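Local coordinates for citrinin polyketide synthase (Monascus purpureus, PDB 5MPT), which builds the keto-aldehyde precursor of the mycotoxin citrinin as a non-reducing polyketide synthase, here represented by its C-methyltransferase domain, at residues 80-92 / 148-160. Sequence-based numbering, arbitrary orientation.
Sequences PYLPKHERFMNLI and KFADCITGKEDGL
Phe-88 and Phe-149 meet rim to rim with their planes at 64°: Phe-88 CZ lies in the plane of the Phe-149 ring, 3.7 Å from its CE1. One face of Phe-149 takes Ile-153 CG2, while Ile-92 packs CG1 on a face of Phe-88 and brings CD1 obliquely to Phe-149 CZ. Phe-149 also stacks on Phe-325. The imidazole of His-85 has Lys-84 CG over one face and turns its edge to the opposite segment, CD2 lying 3.4 Å from Ile-153 O. In the plane of that ring a water lies 2.8 Å from His-85 NE2 and donates to Cys-152 O. Met-89 CG sits over the centre of one face of the Tyr-81 ring, whose OH is hydrogen-bonded to Glu-86 OE1, in the ring plane, and to Arg-78.

The contact joins residues 80-85 and the first two turns of helix 86-98, within the helix-turn-helix family region, to the short helix 149-154 along its length, away from the S-adenosylhomocysteine pocket. The axes of 86-92 and 149-154 run roughly antiparallel (146°), no closer than 12.1 Å, and Phe-88, Met-89, Ile-92, Phe-149 and Ile-153 occupy the space between. The Met-89 chain, bent at chi2 and chi3 (both -61°), sets SD against CG2 and CD1 of Ile-153 and CE against CD1; SD makes an oblique Met-aromatic contact with Phe-149.

One direct hydrogen bond links the segments, Leu-82 N to Ile-153 O (2.9 Å). Beside it, Leu-82 CD1 reaches Gly-155 CA at 3.6 Å, where a Schellman motif ends helix 149-154. Lys-84 NZ and Asp-158 OD1, 4.1 Å apart, share a second water; Asp-158 OD2 caps Gln-161 N.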
ATOM      1  N   PRO A  80       4.760  22.366 -17.911  1.00 32.17           N
ATOM      2  CA  PRO A  80       5.651  21.376 -18.529  1.00 30.63           C
ATOM      3  C   PRO A  80       5.921  20.188 -17.625  1.00 26.66           C
ATOM      4  O   PRO A  80       5.939  20.304 -16.395  1.00 26.11           O
ATOM      5  CB  PRO A  80       6.936  22.171 -18.771  1.00 32.97           C
ATOM      6  CG  PRO A  80       6.890  23.282 -17.757  1.00 34.46           C
ATOM      7  CD  PRO A  80       5.455  23.639 -17.631  1.00 33.62           C
ATOM      8  N   TYR A  81       6.167  19.042 -18.260  1.00 23.60           N
ATOM      9  CA  TYR A  81       6.499  17.833 -17.520  1.00 25.32           C
ATOM     10  C   TYR A  81       6.907  16.771 -18.518  1.00 24.39           C
ATOM     11  O   TYR A  81       6.603  16.863 -19.716  1.00 25.36           O
ATOM     12  CB  TYR A  81       5.331  17.340 -16.643  1.00 27.46           C
ATOM     13  CG  TYR A  81       4.032  17.135 -17.384  1.00 26.36           C
ATOM     14  CD1 TYR A  81       3.777  15.961 -18.067  1.00 25.22           C
ATOM     15  CD2 TYR A  81       3.044  18.097 -17.349  1.00 29.02           C
ATOM     16  CE1 TYR A  81       2.579  15.779 -18.748  1.00 28.57           C
ATOM     17  CE2 TYR A  81       1.852  17.928 -18.022  1.00 32.86           C
ATOM     18  CZ  TYR A  81       1.626  16.768 -18.719  1.00 33.03           C
ATOM     19  OH  TYR A  81       0.422  16.634 -19.368  1.00 34.79           O
ATOM     20  N   LEU A  82       7.622  15.777 -18.002  1.00 25.27           N
ATOM     21  CA  LEU A  82       8.114  14.678 -18.822  1.00 25.84           C
ATOM     22  C   LEU A  82       6.951  13.841 -19.342  1.00 25.11           C
ATOM     23  O   LEU A  82       5.977  13.632 -18.625  1.00 23.03           O
ATOM     24  CB  LEU A  82       9.039  13.781 -18.018  1.00 26.33           C
ATOM     25  CG  LEU A  82      10.430  14.291 -17.661  1.00 29.66           C
ATOM     26  CD1 LEU A  82      11.048  13.381 -16.612  1.00 32.65           C
ATOM     27  CD2 LEU A  82      11.328  14.376 -18.887  1.00 30.04           C
ATOM     28  N   PRO A  83       7.028  13.340 -20.574  1.00 26.35           N
ATOM     29  CA  PRO A  83       5.923  12.518 -21.090  1.00 28.85           C
ATOM     30  C   PRO A  83       5.519  11.370 -20.185  1.00 25.81           C
ATOM     31  O   PRO A  83       4.335  11.031 -20.159  1.00 27.13           O
ATOM     32  CB  PRO A  83       6.465  12.006 -22.434  1.00 33.28           C
ATOM     33  CG  PRO A  83       7.817  12.681 -22.605  1.00 31.69           C
ATOM     34  CD  PRO A  83       7.886  13.800 -21.676  1.00 26.68           C
ATOM     35  N   LYS A  84       6.463  10.730 -19.483  1.00 23.78           N
ATOM     36  CA  LYS A  84       6.101   9.576 -18.662  1.00 25.42           C
ATOM     37  C   LYS A  84       5.161   9.946 -17.533  1.00 26.23           C
ATOM     38  O   LYS A  84       4.619   9.047 -16.873  1.00 26.82           O
ATOM     39  CB  LYS A  84       7.353   8.920 -18.070  1.00 26.37           C
ATOM     40  CG  LYS A  84       8.108   9.750 -17.037  1.00 26.49           C
ATOM     41  CD  LYS A  84       9.128   8.898 -16.296  1.00 30.13           C
ATOM     42  CE  LYS A  84      10.209   9.738 -15.627  1.00 33.90           C
ATOM     43  NZ  LYS A  84      11.038   8.919 -14.693  1.00 36.19           N
ATOM     44  N   HIS A  85       4.968  11.242 -17.282  1.00 25.58           N
ATOM     45  CA  HIS A  85       4.110  11.693 -16.204  1.00 23.98           C
ATOM     46  C   HIS A  85       2.710  12.085 -16.672  1.00 25.18           C
ATOM     47  O   HIS A  85       1.919  12.566 -15.861  1.00 25.28           O
ATOM     48  CB  HIS A  85       4.750  12.858 -15.454  1.00 23.65           C
ATOM     49  CG  HIS A  85       5.986  12.489 -14.691  1.00 24.55           C
ATOM     50  ND1 HIS A  85       6.064  11.366 -13.893  1.00 25.02           N
ATOM     51  CD2 HIS A  85       7.186  13.108 -14.587  1.00 24.51           C
ATOM     52  CE1 HIS A  85       7.265  11.300 -13.343  1.00 23.51           C
ATOM     53  NE2 HIS A  85       7.969  12.340 -13.756  1.00 23.45           N
ATOM     54  N   GLU A  86       2.355  11.816 -17.928  1.00 27.36           N
ATOM     55  CA  GLU A  86       1.046  12.220 -18.445  1.00 30.15           C
ATOM     56  C   GLU A  86      -0.103  11.722 -17.572  1.00 30.24           C
ATOM     57  O   GLU A  86      -0.981  12.503 -17.204  1.00 31.72           O
ATOM     58  CB  GLU A  86       0.862  11.734 -19.888  1.00 34.13           C
ATOM     59  CG  GLU A  86      -0.469  12.157 -20.520  1.00 36.95           C
ATOM     60  CD  GLU A  86      -0.576  13.649 -20.706  1.00 41.55           C
ATOM     61  OE1 GLU A  86       0.467  14.333 -20.607  1.00 41.34           O
ATOM     62  OE2 GLU A  86      -1.705  14.137 -20.946  1.00 45.67           O
ATOM     63  N   ARG A  87      -0.159  10.415 -17.278  1.00 30.07           N
ATOM     64  CA  ARG A  87      -1.275   9.889 -16.497  1.00 30.16           C
ATOM     65  C   ARG A  87      -1.301  10.500 -15.099  1.00 31.52           C
ATOM     66  O   ARG A  87      -2.364  10.884 -14.590  1.00 33.96           O
ATOM     67  CB  ARG A  87      -1.183   8.360 -16.441  1.00 29.18           C
ATOM     68  CG  ARG A  87      -1.439   7.708 -17.815  1.00 30.58           C
ATOM     69  CD  ARG A  87      -1.115   6.218 -17.814  1.00 32.20           C
ATOM     70  NE  ARG A  87       0.322   6.020 -17.711  1.00 31.98           N
ATOM     71  CZ  ARG A  87       0.917   4.841 -17.641  1.00 31.52           C
ATOM     72  NH1 ARG A  87       0.194   3.723 -17.663  1.00 32.23           N
ATOM     73  NH2 ARG A  87       2.237   4.776 -17.552  1.00 30.02           N
ATOM     74  N   PHE A  88      -0.136  10.564 -14.453  1.00 26.32           N
ATOM     75  CA  PHE A  88      -0.005  11.241 -13.162  1.00 25.95           C
ATOM     76  C   PHE A  88      -0.494  12.686 -13.225  1.00 28.20           C
ATOM     77  O   PHE A  88      -1.268  13.135 -12.364  1.00 28.92           O
ATOM     78  CB  PHE A  88       1.459  11.170 -12.738  1.00 26.32           C
ATOM     79  CG  PHE A  88       1.767  11.801 -11.415  1.00 27.17           C
ATOM     80  CD1 PHE A  88       0.998  11.555 -10.300  1.00 23.80           C
ATOM     81  CD2 PHE A  88       2.871  12.628 -11.291  1.00 30.36           C
ATOM     82  CE1 PHE A  88       1.325  12.123  -9.092  1.00 24.32           C
ATOM     83  CE2 PHE A  88       3.198  13.184 -10.099  1.00 31.27           C
ATOM     84  CZ  PHE A  88       2.422  12.917  -8.981  1.00 27.90           C
ATOM     85  N   MET A  89      -0.051  13.447 -14.229  1.00 28.42           N
ATOM     86  CA  MET A  89      -0.418  14.849 -14.215  1.00 25.23           C
ATOM     87  C   MET A  89      -1.898  15.043 -14.476  1.00 27.87           C
ATOM     88  O   MET A  89      -2.475  16.024 -14.003  1.00 29.90           O
ATOM     89  CB  MET A  89       0.429  15.639 -15.213  1.00 22.69           C
ATOM     90  CG  MET A  89       1.881  15.733 -14.743  1.00 24.17           C
ATOM     91  SD  MET A  89       2.073  16.576 -13.170  1.00 25.89           S
ATOM     92  CE  MET A  89       1.403  18.199 -13.564  1.00 24.24           C
ATOM     93  N   ASN A  90      -2.540  14.129 -15.198  1.00 28.89           N
ATOM     94  CA  ASN A  90      -3.996  14.195 -15.294  1.00 33.79           C
ATOM     95  C   ASN A  90      -4.648  13.970 -13.929  1.00 34.36           C
ATOM     96  O   ASN A  90      -5.670  14.593 -13.608  1.00 37.08           O
ATOM     97  CB  ASN A  90      -4.497  13.178 -16.315  1.00 39.91           C
ATOM     98  CG  ASN A  90      -4.052  13.506 -17.730  1.00 50.16           C
ATOM     99  OD1 ASN A  90      -3.897  14.677 -18.099  1.00 51.07           O
ATOM    100  ND2 ASN A  90      -3.835  12.470 -18.530  1.00 57.55           N
ATOM    101  N   LEU A  91      -4.064  13.101 -13.101  1.00 31.70           N
ATOM    102  CA  LEU A  91      -4.545  12.928 -11.727  1.00 30.69           C
ATOM    103  C   LEU A  91      -4.279  14.185 -10.899  1.00 28.00           C
ATOM    104  O   LEU A  91      -5.133  14.613 -10.115  1.00 28.12           O
ATOM    105  CB  LEU A  91      -3.873  11.715 -11.099  1.00 32.20           C
ATOM    106  CG  LEU A  91      -4.307  11.143  -9.753  1.00 33.93           C
ATOM    107  CD1 LEU A  91      -3.942   9.655  -9.748  1.00 35.96           C
ATOM    108  CD2 LEU A  91      -3.624  11.863  -8.606  1.00 31.93           C
ATOM    109  N   ILE A  92      -3.110  14.805 -11.096  1.00 26.56           N
ATOM    110  CA  ILE A  92      -2.757  16.044 -10.390  1.00 25.32           C
ATOM    111  C   ILE A  92      -3.740  17.162 -10.724  1.00 27.42           C
ATOM    112  O   ILE A  92      -4.186  17.913  -9.837  1.00 26.80           O
ATOM    113  CB  ILE A  92      -1.309  16.442 -10.735  1.00 24.45           C
ATOM    114  CG1 ILE A  92      -0.316  15.467 -10.081  1.00 25.04           C
ATOM    115  CG2 ILE A  92      -1.026  17.896 -10.288  1.00 25.04           C
ATOM    116  CD1 ILE A  92      -0.377  15.470  -8.526  1.00 25.25           C
ATOM    117  N   LYS A 148       9.743  19.379  -3.777  1.00 25.33           N
ATOM    118  CA  LYS A 148      10.555  19.281  -4.980  1.00 26.35           C
ATOM    119  C   LYS A 148       9.711  18.848  -6.175  1.00 25.24           C
ATOM    120  O   LYS A 148      10.215  18.220  -7.110  1.00 24.59           O
ATOM    121  CB  LYS A 148      11.721  18.308  -4.782  1.00 30.82           C
ATOM    122  CG  LYS A 148      12.571  18.539  -3.540  1.00 40.63           C
ATOM    123  CD  LYS A 148      13.713  19.510  -3.736  1.00 52.39           C
ATOM    124  CE  LYS A 148      14.577  19.582  -2.472  1.00 61.72           C
ATOM    125  NZ  LYS A 148      13.813  20.040  -1.257  1.00 65.63           N
ATOM    126  N   PHE A 149       8.425  19.191  -6.161  1.00 25.52           N
ATOM    127  CA  PHE A 149       7.488  18.619  -7.122  1.00 22.95           C
ATOM    128  C   PHE A 149       7.753  19.111  -8.534  1.00 21.75           C
ATOM    129  O   PHE A 149       7.723  18.322  -9.484  1.00 23.98           O
ATOM    130  CB  PHE A 149       6.052  18.939  -6.715  1.00 22.21           C
ATOM    131  CG  PHE A 149       5.034  18.153  -7.471  1.00 25.45           C
ATOM    132  CD1 PHE A 149       4.842  16.819  -7.181  1.00 27.69           C
ATOM    133  CD2 PHE A 149       4.257  18.733  -8.448  1.00 25.58           C
ATOM    134  CE1 PHE A 149       3.927  16.071  -7.870  1.00 26.74           C
ATOM    135  CE2 PHE A 149       3.327  17.986  -9.149  1.00 25.89           C
ATOM    136  CZ  PHE A 149       3.149  16.647  -8.827  1.00 25.01           C
ATOM    137  N   ALA A 150       7.999  20.411  -8.705  1.00 22.75           N
ATOM    138  CA  ALA A 150       8.317  20.921 -10.033  1.00 24.64           C
ATOM    139  C   ALA A 150       9.594  20.279 -10.557  1.00 26.72           C
ATOM    140  O   ALA A 150       9.661  19.851 -11.724  1.00 25.61           O
ATOM    141  CB  ALA A 150       8.427  22.452  -9.997  1.00 25.11           C
ATOM    142  N   ASP A 151      10.619  20.170  -9.708  1.00 27.65           N
ATOM    143  CA  ASP A 151      11.848  19.515 -10.152  1.00 27.77           C
ATOM    144  C   ASP A 151      11.604  18.065 -10.565  1.00 25.02           C
ATOM    145  O   ASP A 151      12.197  17.594 -11.547  1.00 24.98           O
ATOM    146  CB  ASP A 151      12.918  19.595  -9.066  1.00 32.46           C
ATOM    147  CG  ASP A 151      13.560  20.950  -8.997  1.00 35.77           C
ATOM    148  OD1 ASP A 151      13.182  21.801  -9.834  1.00 35.21           O
ATOM    149  OD2 ASP A 151      14.438  21.156  -8.134  1.00 38.56           O
ATOM    150  N   CYS A 152      10.753  17.330  -9.829  1.00 24.43           N
ATOM    151  CA  CYS A 152      10.487  15.930 -10.168  1.00 24.30           C
ATOM    152  C   CYS A 152       9.737  15.800 -11.486  1.00 22.94           C
ATOM    153  O   CYS A 152      10.126  15.007 -12.347  1.00 24.18           O
ATOM    154  CB  CYS A 152       9.693  15.225  -9.051  1.00 27.75           C
ATOM    155  SG  CYS A 152      10.663  14.888  -7.606  1.00 28.29           S
ATOM    156  N   ILE A 153       8.649  16.547 -11.672  1.00 22.08           N
ATOM    157  CA  ILE A 153       7.867  16.284 -12.866  1.00 20.62           C
ATOM    158  C   ILE A 153       8.590  16.728 -14.125  1.00 21.74           C
ATOM    159  O   ILE A 153       8.261  16.229 -15.197  1.00 21.42           O
ATOM    160  CB  ILE A 153       6.470  16.909 -12.822  1.00 18.85           C
ATOM    161  CG1 ILE A 153       6.501  18.417 -12.713  1.00 20.89           C
ATOM    162  CG2 ILE A 153       5.655  16.327 -11.581  1.00 18.97           C
ATOM    163  CD1 ILE A 153       5.099  19.052 -12.707  1.00 24.25           C
ATOM    164  N   THR A 154       9.575  17.637 -14.027  1.00 24.51           N
ATOM    165  CA  THR A 154      10.367  18.025 -15.201  1.00 23.81           C
ATOM    166  C   THR A 154      11.639  17.207 -15.379  1.00 25.77           C
ATOM    167  O   THR A 154      12.279  17.316 -16.425  1.00 27.83           O
ATOM    168  CB  THR A 154      10.730  19.507 -15.132  1.00 24.15           C
ATOM    169  OG1 THR A 154      11.510  19.793 -13.968  1.00 24.57           O
ATOM    170  CG2 THR A 154       9.490  20.314 -15.131  1.00 22.98           C
ATOM    171  N   GLY A 155      11.995  16.351 -14.425  1.00 25.44           N
ATOM    172  CA  GLY A 155      13.161  15.513 -14.547  1.00 27.10           C
ATOM    173  C   GLY A 155      14.408  16.038 -13.875  1.00 28.27           C
ATOM    174  O   GLY A 155      15.434  15.354 -13.905  1.00 29.82           O
ATOM    175  N   LYS A 156      14.382  17.250 -13.321  1.00 27.95           N
ATOM    176  CA  LYS A 156      15.577  17.750 -12.646  1.00 32.89           C
ATOM    177  C   LYS A 156      15.891  16.930 -11.401  1.00 36.46           C
ATOM    178  O   LYS A 156      17.059  16.801 -11.027  1.00 41.30           O
ATOM    179  CB  LYS A 156      15.406  19.223 -12.284  1.00 36.76           C
ATOM    180  CG  LYS A 156      16.626  19.835 -11.640  1.00 44.82           C
ATOM    181  CD  LYS A 156      16.413  21.298 -11.346  1.00 54.26           C
ATOM    182  CE  LYS A 156      17.595  21.884 -10.617  1.00 64.41           C
ATOM    183  NZ  LYS A 156      17.349  23.317 -10.314  1.00 71.68           N
ATOM    184  N   GLU A 157      14.866  16.427 -10.721  1.00 37.41           N
ATOM    185  CA  GLU A 157      15.015  15.459  -9.644  1.00 38.87           C
ATOM    186  C   GLU A 157      14.181  14.238  -9.990  1.00 35.09           C
ATOM    187  O   GLU A 157      13.312  14.282 -10.866  1.00 32.39           O
ATOM    188  CB  GLU A 157      14.555  16.023  -8.284  1.00 47.61           C
ATOM    189  CG  GLU A 157      15.304  17.250  -7.808  1.00 59.82           C
ATOM    190  CD  GLU A 157      16.565  16.918  -7.046  1.00 70.97           C
ATOM    191  OE1 GLU A 157      16.978  15.741  -7.064  1.00 74.03           O
ATOM    192  OE2 GLU A 157      17.136  17.839  -6.422  1.00 75.36           O
ATOM    193  N   ASP A 158      14.451  13.139  -9.296  1.00 35.19           N
ATOM    194  CA  ASP A 158      13.704  11.903  -9.466  1.00 35.10           C
ATOM    195  C   ASP A 158      13.069  11.495  -8.136  1.00 32.33           C
ATOM    196  O   ASP A 158      13.746  11.449  -7.099  1.00 31.40           O
ATOM    197  CB  ASP A 158      14.610  10.792 -10.002  1.00 35.50           C
ATOM    198  CG  ASP A 158      13.870   9.496 -10.174  1.00 36.63           C
ATOM    199  OD1 ASP A 158      13.153   9.357 -11.185  1.00 37.06           O
ATOM    200  OD2 ASP A 158      13.960   8.652  -9.273  1.00 38.74           O
ATOM    201  N   GLY A 159      11.765  11.208  -8.168  1.00 30.79           N
ATOM    202  CA  GLY A 159      11.059  10.855  -6.950  1.00 32.22           C
ATOM    203  C   GLY A 159      11.664   9.663  -6.231  1.00 33.79           C
ATOM    204  O   GLY A 159      11.842   9.687  -5.013  1.00 31.67           O
ATOM    205  N   LEU A 160      12.010   8.613  -6.980  1.00 34.93           N
ATOM    206  CA  LEU A 160      12.580   7.426  -6.355  1.00 34.94           C
ATOM    207  C   LEU A 160      13.891   7.752  -5.655  1.00 33.76           C
ATOM    208  O   LEU A 160      14.126   7.308  -4.524  1.00 34.57           O
ATOM    209  CB  LEU A 160      12.798   6.341  -7.409  1.00 36.08           C
ATOM    210  CG  LEU A 160      13.158   4.968  -6.845  1.00 37.49           C
ATOM    211  CD1 LEU A 160      12.013   4.449  -6.041  1.00 38.22           C
ATOM    212  CD2 LEU A 160      13.499   4.038  -7.992  1.00 37.64           C
TER
HETATM  213  O   HOH W   1      12.752  10.948 -13.295  1.00 31.64           O
HETATM  214  O   HOH W   2      10.549  12.388 -12.592  1.00 28.21           O